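Local coordinates for protein aquaporin AqpM (Methanothermobacter marburgensis str. Marburg, PDB 2F2B) that forms a homotetrameric membrane channel that lets water move in both directions along osmotic gradients and also shows a transient increase in initial glycerol flux, at residues Leu208-Met211 with Ile212-Thr216; Gly215-Leu218 with Trp219-Tyr222; Leu156-Ile159 with Thr160-Ile164. All blocks are in the same frame, centred on the assembly; numbering follows the deposited sequence.

Contact 1. Residues Leu208-Met211 with Ile212-Thr216; sequences LNDM and IFAGT
The carbonyl of D210 takes two backbone N-H groups at once as helix 200-214 runs out: A214 N lies 2.7 Å from D210 O, and T216 N lies 3.1 Å from the same oxygen. This is the C-terminal end of the short helix that starts in the second NPA motif, and G215 ends its helical backbone. G215, with a positive phi of 64°, takes the left-handed helical conformation, and the chain turns there so that T216 reaches back past the last regular turn. The two donors come from opposite faces of the D210 carbonyl plane, and neither uses a lone pair. L208 O and N209 O still receive the usual helical bonds from I212 N and F213 N. The bond from G215 N to M211 O is weak. The reversal also brings T216 O close to M211 CA, 3.1 Å away, as a CA-H...O contact.

L208 and I212 lie alongside each other and point the same way. L208 CG is anti to the backbone N (chi1 -179°), and its methyl CD1 meets I212 CD1 at 4.0 Å. I212 CG1 rests 3.3 Å from L208 O. M211 is bent at its last torsion, so that CE turns back to I212 CG1 at 4.1 Å. N209 lies beside F213, with its amide plane only 17° from the ring plane. Around them, L208, N209 and F213 pack on helix 100-122, while D210 and A214 touch A127. The F213 ring is covered on one face by its own neighbour: I212 CG2 sits 3.7 Å above the ring plane, over its centre.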
loop_
_atom_site.group_PDB
_atom_site.type_symbol
_atom_site.label_atom_id
_atom_site.label_comp_id
_atom_site.label_asym_id
_atom_site.label_seq_id
_atom_site.Cartn_x
_atom_site.Cartn_y
_atom_site.Cartn_z
ATOM N N LEU A 208 -8.196 -7.896 -28.173
ATOM C CA LEU A 208 -8.301 -9.100 -28.995
ATOM C C LEU A 208 -9.306 -10.094 -28.419
ATOM O O LEU A 208 -10.209 -10.559 -29.122
ATOM C CB LEU A 208 -6.932 -9.774 -29.131
ATOM C CG LEU A 208 -6.880 -11.050 -29.982
ATOM C CD1 LEU A 208 -7.358 -10.736 -31.394
ATOM C CD2 LEU A 208 -5.463 -11.606 -30.011
ATOM N N ASN A 209 -9.160 -10.416 -27.139
ATOM C CA ASN A 209 -10.065 -11.362 -26.512
ATOM C C ASN A 209 -11.497 -10.845 -26.375
ATOM O O ASN A 209 -12.447 -11.626 -26.473
ATOM C CB ASN A 209 -9.503 -11.807 -25.159
ATOM C CG ASN A 209 -8.289 -12.713 -25.311
ATOM O OD1 ASN A 209 -7.154 -12.249 -25.444
ATOM N ND2 ASN A 209 -8.532 -14.014 -25.321
ATOM N N ASP A 210 -11.664 -9.541 -26.158
ATOM C CA ASP A 210 -13.005 -8.973 -26.053
ATOM C C ASP A 210 -13.721 -9.121 -27.391
ATOM O O ASP A 210 -14.925 -9.377 -27.444
ATOM C CB ASP A 210 -12.958 -7.486 -25.684
ATOM C CG ASP A 210 -12.865 -7.255 -24.189
ATOM O OD1 ASP A 210 -13.232 -8.168 -23.424
ATOM O OD2 ASP A 210 -12.442 -6.152 -23.781
ATOM N N MET A 211 -12.969 -8.948 -28.471
ATOM C CA MET A 211 -13.527 -9.067 -29.809
ATOM C C MET A 211 -13.981 -10.498 -30.079
ATOM O O MET A 211 -15.093 -10.728 -30.554
ATOM C CB MET A 211 -12.480 -8.654 -30.847
ATOM C CG MET A 211 -12.839 -9.024 -32.277
ATOM S SD MET A 211 -11.545 -8.557 -33.439
ATOM C CE MET A 211 -10.385 -9.897 -33.223
ATOM N N ILE A 212 -13.116 -11.452 -29.758
ATOM C CA ILE A 212 -13.394 -12.866 -29.983
ATOM C C ILE A 212 -14.440 -13.488 -29.063
ATOM O O ILE A 212 -15.256 -14.298 -29.508
ATOM C CB ILE A 212 -12.101 -13.702 -29.855
ATOM C CG1 ILE A 212 -11.065 -13.218 -30.870
ATOM C CG2 ILE A 212 -12.409 -15.182 -30.066
ATOM C CD1 ILE A 212 -9.699 -13.857 -30.702
ATOM N N PHE A 213 -14.427 -13.108 -27.788
ATOM C CA PHE A 213 -15.351 -13.689 -26.819
ATOM C C PHE A 213 -16.478 -12.803 -26.297
ATOM O O PHE A 213 -17.450 -13.306 -25.736
ATOM C CB PHE A 213 -14.546 -14.247 -25.643
ATOM C CG PHE A 213 -13.534 -15.282 -26.047
ATOM C CD1 PHE A 213 -13.938 -16.559 -26.425
ATOM C CD2 PHE A 213 -12.179 -14.969 -26.089
ATOM C CE1 PHE A 213 -13.006 -17.511 -26.839
ATOM C CE2 PHE A 213 -11.240 -15.910 -26.500
ATOM C CZ PHE A 213 -11.654 -17.185 -26.877
ATOM N N ALA A 214 -16.363 -11.491 -26.469
ATOM C CA ALA A 214 -17.410 -10.591 -25.995
ATOM C C ALA A 214 -18.099 -9.880 -27.154
ATOM O O ALA A 214 -19.081 -9.165 -26.956
ATOM C CB ALA A 214 -16.826 -9.567 -25.029
ATOM N N GLY A 215 -17.583 -10.081 -28.362
ATOM C CA GLY A 215 -18.168 -9.437 -29.525
ATOM C C GLY A 215 -18.034 -7.928 -29.443
ATOM O O GLY A 215 -18.759 -7.189 -30.115
ATOM N N THR A 216 -17.102 -7.468 -28.613
ATOM C CA THR A 216 -16.871 -6.040 -28.440
ATOM C C THR A 216 -15.714 -5.594 -29.326
ATOM O O THR A 216 -14.623 -6.165 -29.276
ATOM C CB THR A 216 -16.541 -5.703 -26.971
ATOM O OG1 THR A 216 -17.548 -6.262 -26.116
ATOM C CG2 THR A 216 -16.499 -4.197 -26.768
#

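Contact 2. Residues Gly215-Leu218 with Trp219-Tyr222; sequences GTDL and WNYY
D217 O receives a hydrogen bond from water 1 at 2.6 Å, and the same water donates to N220 OD1 at 2.7 Å. The bridge spans the turns that join helix 200-214 to helix 224-243. D217 begins them with an Asx turn. Its CG is anti to the backbone N (chi1 178°), which carries the carboxylate forward along the chain. W219 N then bonds to D217 OD1 at 3.3 Å, arriving nearly along the C-O direction of the carboxylate. The same oxygen lies at the edge of the indole, near its plane, 3.3 Å from W219 CD1. A second water donates to D217 OD2 and accepts from N220 ND2, so both ends of the N220 amide are tied to D217 through water.

Two overlapping bonds between residues three apart close the turns. Y221 N reaches L218 O at 2.8 Å, and Y222 N reaches W219 O. L218 CD2 makes loose apolar contact with Y221 CD2. The aromatic side chains join the loop to the pore-forming half-helix. W219 stacks edge-to-face with Y207, and Y222 OH hydrogen-bonds P200 O of the second NPA motif. N220 OD1 stands 3.1 Å above the Y221 ring plane, offset toward the rim. On the Y222 ring, W219 CZ3 lies 4.0 Å above one face, again toward the rim.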
loop_
_atom_site.group_PDB
_atom_site.type_symbol
_atom_site.label_atom_id
_atom_site.label_comp_id
_atom_site.label_asym_id
_atom_site.label_seq_id
_atom_site.Cartn_x
_atom_site.Cartn_y
_atom_site.Cartn_z
ATOM N N GLY A 215 -17.583 -10.081 -28.362
ATOM C CA GLY A 215 -18.168 -9.437 -29.525
ATOM C C GLY A 215 -18.034 -7.928 -29.443
ATOM O O GLY A 215 -18.759 -7.189 -30.115
ATOM N N THR A 216 -17.102 -7.468 -28.613
ATOM C CA THR A 216 -16.871 -6.040 -28.440
ATOM C C THR A 216 -15.714 -5.594 -29.326
ATOM O O THR A 216 -14.623 -6.165 -29.276
ATOM C CB THR A 216 -16.541 -5.703 -26.971
ATOM O OG1 THR A 216 -17.548 -6.262 -26.116
ATOM C CG2 THR A 216 -16.499 -4.197 -26.768
ATOM N N ASP A 217 -15.964 -4.566 -30.130
ATOM C CA ASP A 217 -14.978 -4.022 -31.056
ATOM C C ASP A 217 -14.498 -2.653 -30.567
ATOM O O ASP A 217 -15.181 -1.645 -30.746
ATOM C CB ASP A 217 -15.621 -3.909 -32.443
ATOM C CG ASP A 217 -14.699 -3.307 -33.483
ATOM O OD1 ASP A 217 -13.508 -3.056 -33.190
ATOM O OD2 ASP A 217 -15.184 -3.087 -34.612
ATOM N N LEU A 218 -13.319 -2.627 -29.952
ATOM C CA LEU A 218 -12.753 -1.388 -29.421
ATOM C C LEU A 218 -11.564 -0.888 -30.244
ATOM O O LEU A 218 -10.952 0.126 -29.906
ATOM C CB LEU A 218 -12.296 -1.610 -27.972
ATOM C CG LEU A 218 -13.335 -2.111 -26.963
ATOM C CD1 LEU A 218 -12.643 -2.543 -25.671
ATOM C CD2 LEU A 218 -14.351 -1.014 -26.687
ATOM N N TRP A 219 -11.252 -1.589 -31.328
ATOM C CA TRP A 219 -10.109 -1.235 -32.165
ATOM C C TRP A 219 -10.048 0.207 -32.657
ATOM O O TRP A 219 -8.971 0.719 -32.958
ATOM C CB TRP A 219 -10.017 -2.202 -33.345
ATOM C CG TRP A 219 -9.741 -3.604 -32.901
ATOM C CD1 TRP A 219 -10.600 -4.664 -32.947
ATOM C CD2 TRP A 219 -8.531 -4.092 -32.310
ATOM N NE1 TRP A 219 -9.998 -5.784 -32.421
ATOM C CE2 TRP A 219 -8.728 -5.460 -32.022
ATOM C CE3 TRP A 219 -7.297 -3.505 -31.995
ATOM C CZ2 TRP A 219 -7.737 -6.253 -31.435
ATOM C CZ3 TRP A 219 -6.311 -4.294 -31.411
ATOM C CH2 TRP A 219 -6.539 -5.655 -31.138
ATOM N N ASN A 220 -11.198 0.862 -32.733
ATOM C CA ASN A 220 -11.251 2.248 -33.178
ATOM C C ASN A 220 -10.552 3.180 -32.184
ATOM O O ASN A 220 -10.224 4.320 -32.513
ATOM C CB ASN A 220 -12.713 2.655 -33.369
ATOM C CG ASN A 220 -13.649 1.901 -32.441
ATOM O OD1 ASN A 220 -13.717 2.178 -31.243
ATOM N ND2 ASN A 220 -14.367 0.925 -32.990
ATOM N N TYR A 221 -10.312 2.681 -30.975
ATOM C CA TYR A 221 -9.649 3.465 -29.932
ATOM C C TYR A 221 -8.184 3.073 -29.761
ATOM O O TYR A 221 -7.424 3.768 -29.081
ATOM C CB TYR A 221 -10.341 3.259 -28.581
ATOM C CG TYR A 221 -11.782 3.703 -28.507
ATOM C CD1 TYR A 221 -12.128 5.049 -28.631
ATOM C CD2 TYR A 221 -12.801 2.779 -28.276
ATOM C CE1 TYR A 221 -13.455 5.466 -28.520
ATOM C CE2 TYR A 221 -14.129 3.183 -28.165
ATOM C CZ TYR A 221 -14.448 4.526 -28.287
ATOM O OH TYR A 221 -15.760 4.928 -28.162
ATOM N N TYR A 222 -7.786 1.964 -30.376
ATOM C CA TYR A 222 -6.423 1.472 -30.221
ATOM C C TYR A 222 -5.297 2.469 -30.498
ATOM O O TYR A 222 -4.270 2.428 -29.820
ATOM C CB TYR A 222 -6.216 0.193 -31.051
ATOM C CG TYR A 222 -4.977 -0.581 -30.646
ATOM C CD1 TYR A 222 -4.766 -0.946 -29.314
ATOM C CD2 TYR A 222 -3.994 -0.915 -31.582
ATOM C CE1 TYR A 222 -3.607 -1.615 -28.921
ATOM C CE2 TYR A 222 -2.832 -1.587 -31.199
ATOM C CZ TYR A 222 -2.645 -1.930 -29.866
ATOM O OH TYR A 222 -1.492 -2.570 -29.474
HETATM O O HOH W 1 -15.724 0.792 -30.110
HETATM O O HOH W 2 -13.581 -0.463 -35.525
#

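Contact 3. Residues Leu156-Ile159 with Thr160-Ile164; sequences LLMI and TIMGI
M158 CE fits into the groove between I161 and M162, one turn further along the transmembrane helix 143-166. The M158 chain is bent at chi2 and chi3, which folds its methyl forward. CE lies 4.0 Å from I161 CG2 and 3.9 Å from M162 SD. M162 CG lies 3.3 Å from M158 O, on the backbone one turn earlier. On the next ridge, the side chains of L157 and I161 cross at a slant, methyl CD1 of L157 meeting methyl CD1 of I161 at 3.8 Å.

T160 turns its hydroxyl back onto the helix. OG1 is anti to the carbonyl carbon (chi1 -61°) and donates to L156 O at 2.8 Å. T160 N bonds the same oxygen from the opposite face of the carbonyl plane. L156 CD1 packs 3.8 Å from T160 OG1. I159 CG2 occupies the crowded position between its own N and carbonyl carbon and lies 3.1 Å from T160 N.

Alanines receive some of these side chains. M158 packs on A233 and A236 of helix 224-243. I159 and T160 pack on A72 and A68 of a neighbouring subunit. L157 touches N82 of the first NPA motif. One helix thus serves both the subunit interface and the region of the NPA motif, as in the tetrameric aquaporin fold.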
loop_
_atom_site.group_PDB
_atom_site.type_symbol
_atom_site.label_atom_id
_atom_site.label_comp_id
_atom_site.label_asym_id
_atom_site.label_seq_id
_atom_site.Cartn_x
_atom_site.Cartn_y
_atom_site.Cartn_z
ATOM N N LEU A 156 5.517 9.900 -17.045
ATOM C CA LEU A 156 5.949 9.661 -15.667
ATOM C C LEU A 156 6.565 8.273 -15.527
ATOM O O LEU A 156 7.616 8.111 -14.906
ATOM C CB LEU A 156 4.778 9.800 -14.686
ATOM C CG LEU A 156 5.148 9.477 -13.230
ATOM C CD1 LEU A 156 6.278 10.394 -12.771
ATOM C CD2 LEU A 156 3.932 9.639 -12.327
ATOM N N LEU A 157 5.905 7.271 -16.101
ATOM C CA LEU A 157 6.418 5.906 -16.035
ATOM C C LEU A 157 7.832 5.814 -16.604
ATOM O O LEU A 157 8.740 5.300 -15.953
ATOM C CB LEU A 157 5.504 4.949 -16.808
ATOM C CG LEU A 157 6.045 3.527 -17.030
ATOM C CD1 LEU A 157 6.363 2.867 -15.687
ATOM C CD2 LEU A 157 5.021 2.704 -17.803
ATOM N N MET A 158 8.018 6.324 -17.817
ATOM C CA MET A 158 9.324 6.249 -18.469
ATOM C C MET A 158 10.430 7.066 -17.798
ATOM O O MET A 158 11.568 6.603 -17.705
ATOM C CB MET A 158 9.199 6.662 -19.938
ATOM C CG MET A 158 10.420 6.314 -20.795
ATOM S SD MET A 158 10.655 4.524 -21.030
ATOM C CE MET A 158 12.400 4.379 -20.782
ATOM N N ILE A 159 10.117 8.271 -17.332
ATOM C CA ILE A 159 11.155 9.077 -16.693
ATOM C C ILE A 159 11.591 8.415 -15.383
ATOM O O ILE A 159 12.749 8.516 -14.976
ATOM C CB ILE A 159 10.690 10.545 -16.460
ATOM C CG1 ILE A 159 11.924 11.451 -16.332
ATOM C CG2 ILE A 159 9.815 10.651 -15.210
ATOM C CD1 ILE A 159 11.616 12.937 -16.352
ATOM N N THR A 160 10.669 7.702 -14.740
ATOM C CA THR A 160 10.990 7.001 -13.504
ATOM C C THR A 160 11.899 5.820 -13.861
ATOM O O THR A 160 12.901 5.570 -13.191
ATOM C CB THR A 160 9.705 6.491 -12.808
ATOM O OG1 THR A 160 8.877 7.613 -12.479
ATOM C CG2 THR A 160 10.045 5.726 -11.527
ATOM N N ILE A 161 11.560 5.110 -14.934
ATOM C CA ILE A 161 12.370 3.976 -15.373
ATOM C C ILE A 161 13.795 4.446 -15.686
ATOM O O ILE A 161 14.765 3.775 -15.342
ATOM C CB ILE A 161 11.741 3.297 -16.621
ATOM C CG1 ILE A 161 10.502 2.497 -16.192
ATOM C CG2 ILE A 161 12.766 2.386 -17.312
ATOM C CD1 ILE A 161 9.692 1.924 -17.351
ATOM N N MET A 162 13.916 5.608 -16.318
ATOM C CA MET A 162 15.233 6.148 -16.656
ATOM C C MET A 162 16.052 6.411 -15.392
ATOM O O MET A 162 17.228 6.050 -15.313
ATOM C CB MET A 162 15.094 7.459 -17.439
ATOM C CG MET A 162 14.545 7.311 -18.852
ATOM S SD MET A 162 15.632 6.332 -19.928
ATOM C CE MET A 162 17.030 7.451 -20.121
ATOM N N GLY A 163 15.423 7.035 -14.402
ATOM C CA GLY A 163 16.128 7.356 -13.174
ATOM C C GLY A 163 16.454 6.215 -12.228
ATOM O O GLY A 163 17.521 6.215 -11.606
ATOM N N ILE A 164 15.565 5.230 -12.128
ATOM C CA ILE A 164 15.777 4.123 -11.199
ATOM C C ILE A 164 16.280 2.803 -11.798
ATOM O O ILE A 164 16.811 1.964 -11.074
ATOM C CB ILE A 164 14.475 3.845 -10.391
ATOM C CG1 ILE A 164 14.804 3.082 -9.104
ATOM C CG2 ILE A 164 13.497 3.026 -11.229
ATOM C CD1 ILE A 164 15.716 3.834 -8.159
#

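Contacts 1 and 2 adjoin and share G215 and T216; their centres are 9 Å apart. The first ends the pore-forming helix after the second NPA motif, and the second leads on to helix 224-243. W219 folds back over the helix end, bringing its NE1 to 3.3 Å from M211 SD. L218 CD1 packs 4.1 Å from D210 OD2. Contact 3 lies on the other side of the chain's centre. Its centre is 33 Å from that of contact 1 and 30 Å from that of contact 2, without touching either. There, the side chain of L157 is about 4 Å from a bound glycerol, probably from the crystallisation liquor.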